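Local atomic coordinates of 3' terminal uridylyl transferase (PDB entry 5HZD), a protein that catalyses the addition of uridines to the 3' ends of guide RNAs, ribosomal RNAs and some messenger RNAs in mitochondrial RNA editing in Trypanosoma brucei. Residues Asn48-Trp51 with Asn52-Leu55; Phe402-Tyr406 with Ser407-Asp411. All blocks are in the same frame, centred on the assembly; numbering follows the deposited sequence.

Interaction 1 of 2, residues Asn48-Trp51 with Asn52-Leu55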
loop_
_atom_site.group_PDB
_atom_site.type_symbol
_atom_site.label_atom_id
_atom_site.label_comp_id
_atom_site.label_asym_id
_atom_site.label_seq_id
_atom_site.Cartn_x
_atom_site.Cartn_y
_atom_site.Cartn_z
ATOM N N ASN A 48 -15.813 28.718 -13.663
ATOM C CA ASN A 48 -14.476 29.296 -13.584
ATOM C C ASN A 48 -14.404 30.844 -13.476
ATOM O O ASN A 48 -13.740 31.369 -12.577
ATOM C CB ASN A 48 -13.581 28.747 -14.706
ATOM C CG ASN A 48 -12.115 28.865 -14.379
ATOM O OD1 ASN A 48 -11.711 28.717 -13.222
ATOM N ND2 ASN A 48 -11.308 29.167 -15.387
ATOM N N PRO A 49 -15.097 31.581 -14.353
ATOM C CA PRO A 49 -15.005 33.039 -14.190
ATOM C C PRO A 49 -15.636 33.572 -12.902
ATOM O O PRO A 49 -15.412 34.731 -12.560
ATOM C CB PRO A 49 -15.777 33.574 -15.397
ATOM C CG PRO A 49 -16.701 32.479 -15.767
ATOM C CD PRO A 49 -15.938 31.217 -15.505
ATOM N N VAL A 50 -16.413 32.742 -12.205
ATOM C CA VAL A 50 -17.058 33.153 -10.962
ATOM C C VAL A 50 -16.620 32.256 -9.806
ATOM O O VAL A 50 -17.329 32.107 -8.808
ATOM C CB VAL A 50 -18.612 33.128 -11.080
ATOM C CG1 VAL A 50 -19.097 34.128 -12.132
ATOM C CG2 VAL A 50 -19.127 31.703 -11.371
ATOM N N TRP A 51 -15.425 31.689 -9.918
ATOM C CA TRP A 51 -14.962 30.722 -8.928
ATOM C C TRP A 51 -14.942 31.216 -7.482
ATOM O O TRP A 51 -15.436 30.528 -6.592
ATOM C CB TRP A 51 -13.593 30.128 -9.285
ATOM C CG TRP A 51 -13.313 28.898 -8.471
ATOM C CD1 TRP A 51 -12.272 28.690 -7.603
ATOM C CD2 TRP A 51 -14.094 27.698 -8.456
ATOM N NE1 TRP A 51 -12.362 27.434 -7.055
ATOM C CE2 TRP A 51 -13.476 26.810 -7.556
ATOM C CE3 TRP A 51 -15.259 27.289 -9.122
ATOM C CZ2 TRP A 51 -13.977 25.536 -7.310
ATOM C CZ3 TRP A 51 -15.760 26.031 -8.873
ATOM C CH2 TRP A 51 -15.119 25.167 -7.977
ATOM N N ASN A 52 -14.388 32.395 -7.231
ATOM C CA ASN A 52 -14.379 32.878 -5.860
ATOM C C ASN A 52 -15.784 33.083 -5.312
ATOM O O ASN A 52 -16.038 32.775 -4.152
ATOM C CB ASN A 52 -13.558 34.158 -5.731
ATOM C CG ASN A 52 -12.071 33.890 -5.790
ATOM O OD1 ASN A 52 -11.610 32.793 -5.464
ATOM N ND2 ASN A 52 -11.307 34.895 -6.205
ATOM N N ARG A 53 -16.678 33.596 -6.145
ATOM C CA ARG A 53 -18.079 33.737 -5.761
ATOM C C ARG A 53 -18.688 32.376 -5.408
ATOM O O ARG A 53 -19.469 32.265 -4.459
ATOM C CB ARG A 53 -18.896 34.414 -6.859
ATOM C CG ARG A 53 -18.572 35.892 -7.052
ATOM C CD ARG A 53 -19.392 36.487 -8.184
ATOM N NE ARG A 53 -20.822 36.300 -7.956
ATOM C CZ ARG A 53 -21.706 36.050 -8.920
ATOM N NH1 ARG A 53 -21.301 35.970 -10.180
ATOM N NH2 ARG A 53 -22.993 35.884 -8.625
ATOM N N ALA A 54 -18.344 31.353 -6.183
ATOM C CA ALA A 54 -18.891 30.021 -5.959
ATOM C C ALA A 54 -18.378 29.477 -4.635
ATOM O O ALA A 54 -19.139 28.935 -3.829
ATOM C CB ALA A 54 -18.509 29.078 -7.124
ATOM N N LEU A 55 -17.070 29.597 -4.401
ATOM C CA LEU A 55 -16.496 29.155 -3.136
ATOM C C LEU A 55 -17.146 29.839 -1.952
ATOM O O LEU A 55 -17.402 29.220 -0.918
ATOM C CB LEU A 55 -14.996 29.465 -3.099
ATOM C CG LEU A 55 -14.138 28.594 -4.004
ATOM C CD1 LEU A 55 -12.699 29.014 -3.833
ATOM C CD2 LEU A 55 -14.271 27.111 -3.666
#

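Interaction 2 of 2, residues Phe402-Tyr406 with Ser407-Asp411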
loop_
_atom_site.group_PDB
_atom_site.type_symbol
_atom_site.label_atom_id
_atom_site.label_comp_id
_atom_site.label_asym_id
_atom_site.label_seq_id
_atom_site.Cartn_x
_atom_site.Cartn_y
_atom_site.Cartn_z
ATOM N N PHE A 402 -7.938 20.682 -4.985
ATOM C CA PHE A 402 -7.238 19.647 -5.755
ATOM C C PHE A 402 -7.949 19.456 -7.104
ATOM O O PHE A 402 -7.320 19.424 -8.171
ATOM C CB PHE A 402 -7.215 18.334 -4.951
ATOM C CG PHE A 402 -6.825 17.102 -5.750
ATOM C CD1 PHE A 402 -7.782 16.342 -6.410
ATOM C CD2 PHE A 402 -5.503 16.677 -5.775
ATOM C CE1 PHE A 402 -7.449 15.207 -7.128
ATOM C CE2 PHE A 402 -5.152 15.534 -6.465
ATOM C CZ PHE A 402 -6.129 14.793 -7.129
ATOM N N PHE A 403 -9.265 19.328 -7.057
ATOM C CA PHE A 403 -10.028 19.109 -8.292
ATOM C C PHE A 403 -9.990 20.358 -9.157
ATOM O O PHE A 403 -9.889 20.263 -10.379
ATOM C CB PHE A 403 -11.464 18.678 -7.969
ATOM C CG PHE A 403 -11.546 17.265 -7.488
ATOM C CD1 PHE A 403 -11.415 16.218 -8.392
ATOM C CD2 PHE A 403 -11.718 16.968 -6.136
ATOM C CE1 PHE A 403 -11.490 14.899 -7.946
ATOM C CE2 PHE A 403 -11.779 15.659 -5.702
ATOM C CZ PHE A 403 -11.672 14.622 -6.601
ATOM N N TYR A 404 -10.051 21.544 -8.544
ATOM C CA TYR A 404 -9.882 22.755 -9.342
ATOM C C TYR A 404 -8.493 22.860 -10.001
ATOM O O TYR A 404 -8.394 23.198 -11.201
ATOM C CB TYR A 404 -10.200 24.007 -8.508
ATOM C CG TYR A 404 -10.204 25.276 -9.332
ATOM C CD1 TYR A 404 -11.338 25.668 -10.022
ATOM C CD2 TYR A 404 -9.059 26.058 -9.422
ATOM C CE1 TYR A 404 -11.325 26.835 -10.790
ATOM C CE2 TYR A 404 -9.033 27.202 -10.179
ATOM C CZ TYR A 404 -10.172 27.588 -10.843
ATOM O OH TYR A 404 -10.139 28.740 -11.603
ATOM N N PHE A 405 -7.438 22.576 -9.232
ATOM C CA PHE A 405 -6.062 22.641 -9.733
ATOM C C PHE A 405 -5.898 21.754 -10.959
ATOM O O PHE A 405 -5.362 22.195 -11.992
ATOM C CB PHE A 405 -5.107 22.217 -8.612
ATOM C CG PHE A 405 -3.658 22.262 -8.999
ATOM C CD1 PHE A 405 -2.993 23.470 -9.126
ATOM C CD2 PHE A 405 -2.959 21.095 -9.242
ATOM C CE1 PHE A 405 -1.628 23.533 -9.502
ATOM C CE2 PHE A 405 -1.586 21.136 -9.604
ATOM C CZ PHE A 405 -0.923 22.346 -9.725
ATOM N N TYR A 406 -6.392 20.522 -10.879
ATOM C CA TYR A 406 -6.162 19.619 -11.999
ATOM C C TYR A 406 -7.139 19.807 -13.133
ATOM O O TYR A 406 -6.897 19.334 -14.247
ATOM C CB TYR A 406 -6.072 18.170 -11.522
ATOM C CG TYR A 406 -4.759 17.921 -10.808
ATOM C CD1 TYR A 406 -3.548 18.051 -11.492
ATOM C CD2 TYR A 406 -4.730 17.578 -9.448
ATOM C CE1 TYR A 406 -2.330 17.835 -10.851
ATOM C CE2 TYR A 406 -3.500 17.344 -8.795
ATOM C CZ TYR A 406 -2.321 17.479 -9.509
ATOM O OH TYR A 406 -1.114 17.267 -8.892
ATOM N N SER A 407 -8.245 20.494 -12.871
ATOM C CA SER A 407 -9.178 20.766 -13.952
ATOM C C SER A 407 -8.830 22.050 -14.728
ATOM O O SER A 407 -9.071 22.121 -15.933
ATOM C CB SER A 407 -10.629 20.845 -13.406
ATOM O OG SER A 407 -11.106 19.604 -12.870
ATOM N N PHE A 408 -8.233 23.045 -14.065
ATOM C CA PHE A 408 -8.042 24.376 -14.683
ATOM C C PHE A 408 -6.662 24.995 -14.593
ATOM O O PHE A 408 -6.326 25.867 -15.397
ATOM C CB PHE A 408 -9.064 25.391 -14.132
ATOM C CG PHE A 408 -10.469 25.086 -14.522
ATOM C CD1 PHE A 408 -10.873 25.210 -15.837
ATOM C CD2 PHE A 408 -11.385 24.638 -13.583
ATOM C CE1 PHE A 408 -12.176 24.896 -16.215
ATOM C CE2 PHE A 408 -12.674 24.329 -13.940
ATOM C CZ PHE A 408 -13.082 24.458 -15.261
ATOM N N GLU A 409 -5.860 24.597 -13.618
ATOM C CA GLU A 409 -4.588 25.274 -13.388
ATOM C C GLU A 409 -3.397 24.485 -13.916
ATOM O O GLU A 409 -2.541 25.024 -14.641
ATOM C CB GLU A 409 -4.395 25.488 -11.894
ATOM C CG GLU A 409 -5.485 26.252 -11.201
ATOM C CD GLU A 409 -5.091 26.533 -9.775
ATOM O OE1 GLU A 409 -5.766 26.038 -8.855
ATOM O OE2 GLU A 409 -4.055 27.210 -9.579
ATOM N N PHE A 410 -3.337 23.202 -13.564
ATOM C CA PHE A 410 -2.193 22.387 -13.992
ATOM C C PHE A 410 -2.148 22.235 -15.513
ATOM O O PHE A 410 -3.167 21.942 -16.150
ATOM C CB PHE A 410 -2.219 21.002 -13.311
ATOM C CG PHE A 410 -1.034 20.172 -13.680
ATOM C CD1 PHE A 410 0.222 20.510 -13.199
ATOM C CD2 PHE A 410 -1.164 19.106 -14.555
ATOM C CE1 PHE A 410 1.357 19.786 -13.581
ATOM C CE2 PHE A 410 -0.035 18.374 -14.953
ATOM C CZ PHE A 410 1.224 18.719 -14.478
ATOM N N ASP A 411 -0.954 22.402 -16.086
ATOM C CA ASP A 411 -0.805 22.335 -17.542
ATOM C C ASP A 411 -0.497 20.899 -17.947
ATOM O O ASP A 411 0.670 20.515 -18.087
ATOM C CB ASP A 411 0.291 23.274 -18.014
ATOM C CG ASP A 411 0.317 23.426 -19.526
ATOM O OD1 ASP A 411 -0.245 22.556 -20.245
ATOM O OD2 ASP A 411 0.882 24.438 -19.989
HETATM O O HOH W 1 -5.800 21.708 -15.824
#

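Interaction 1 of 2, residues Asn48-Trp51 with Asn52-Leu55
Over one face of the Trp51 indole lies Leu55, one helical turn further on, while the other face is stacked against the ring of Tyr404. The leucine branch point makes a CH-pi contact, with CG 4.0 Å from the centroid of the five-membered ring of Trp51 and 24° off its normal. Leu55 CD1 lies by the pyrrole side, 3.6 Å from Trp51 NE1, while CD2 reaches over toward CE2 and CZ2. Trp51 CG stands anti to its own backbone nitrogen (chi1 -165°), beside the carbonyl carbon, which lays the indole next to the oncoming turn. Ala54 meets the benzene half obliquely, its CB 4.2 Å from Trp51 CE3; a lone methyl is small enough to lie beside so broad a ring.

These contacts belong to the first turn of helix 51-57, with Val50 as N-cap. The turn is tied by two successive i to i+4 bonds, Ala54 N to Val50 O at 2.9 Å and the straighter Leu55 N to Trp51 O, also 2.9 Å (N-H...O 171°). On a different side of the turn, Arg53 bends at chi3 and brings its guanidinium obliquely alongside the valine, NH1 3.5 Å from Val50 CG1. The valine methyl thus lies against one side of the guanidinium at the surface; both residues also meet a crystal neighbour, which may influence the pose.

The 3-10 segment 48-49 joins helix 37-47 to helix 51-57, and the bond from Trp51 N to Asn48 O fastens the new helix to that connection, whose Asn48 touches Phe408. Trp51 and Leu55 both touch Val400, so this short helix packs its apolar side on the C-terminal part of helix 385-409, away from the annotated sites.

Interaction 2 of 2, residues Phe402-Tyr406 with Ser407-Asp411
The helix through Phe402-Tyr406 widens into a pi-type turn at 407-409, where Phe405 O takes both Glu409 N at 2.9 Å and Phe410 N at 2.8 Å, the latter bond nearly straight (176°). Two residues earlier, Phe403 O is gripped twice by Ser407, whose N and OG arrive from opposite faces of the carbonyl plane. Serine suits this buried place because its small hydroxyl, OG 2.8 Å from Phe403 O, finds an acceptor in the helix itself.

Tyr404 carries Phe408 CB over one face, and the two rings meet obliquely, with Tyr404 CE1 3.6 Å from Phe408 CD2. At the edge of the tyrosine, close to its plane, Glu409 OE1 comes to 3.3 Å from Tyr404 CD2, where the ring's C-H edge offers weakly positive charge. OE2 of the same glutamate is salt-bridged to Lys350.

All this is the C-terminal end of helix 385-409, in the Cid1-like part of the chain, where helices 310-324, 336-349 and 481-497 pack against it. The side chain of Phe403 comes about 11 Å from that of Lys318, a UTP-binding residue, which is consistent with a place in the packing near the nucleotide site rather than in direct contact with it.

Beyond the wide turn, flat apolar rings suit the buried side by packing on one another: Phe410 CB rests over the Phe405 face, 4.2 Å from its centroid. A chi1 of -177° swings the Phe410 ring away from its own N, and its face meets the edge of Tyr406 in an offset edge-to-face pair (planes at 66°). Tyrosine adds a hydroxyl that reaches a backbone carbonyl, Met342 O. A water donates to Phe410 O at 2.7 Å and, weakly, to Tyr406 O, which also accepts from Trp412 NE1.

Interaction 1 precedes interaction 2 by some 350 residues along the chain, yet their centres are only 14 Å apart, on the same side of the chain's centre. The first belongs to the start of helix 51-57, the second to the end of helix 385-409, and the two meet directly, Trp51 CE2 lying 3.5 Å from Tyr404 CD1. The chain that follows the zinc finger is thereby joined to the helical, Cid1-like part of the catalytic module. The finger itself, residues 3-34, is required for proper folding of the catalytic domain; this contact lies outside it, but may be one of the links between the N-terminal region and that domain.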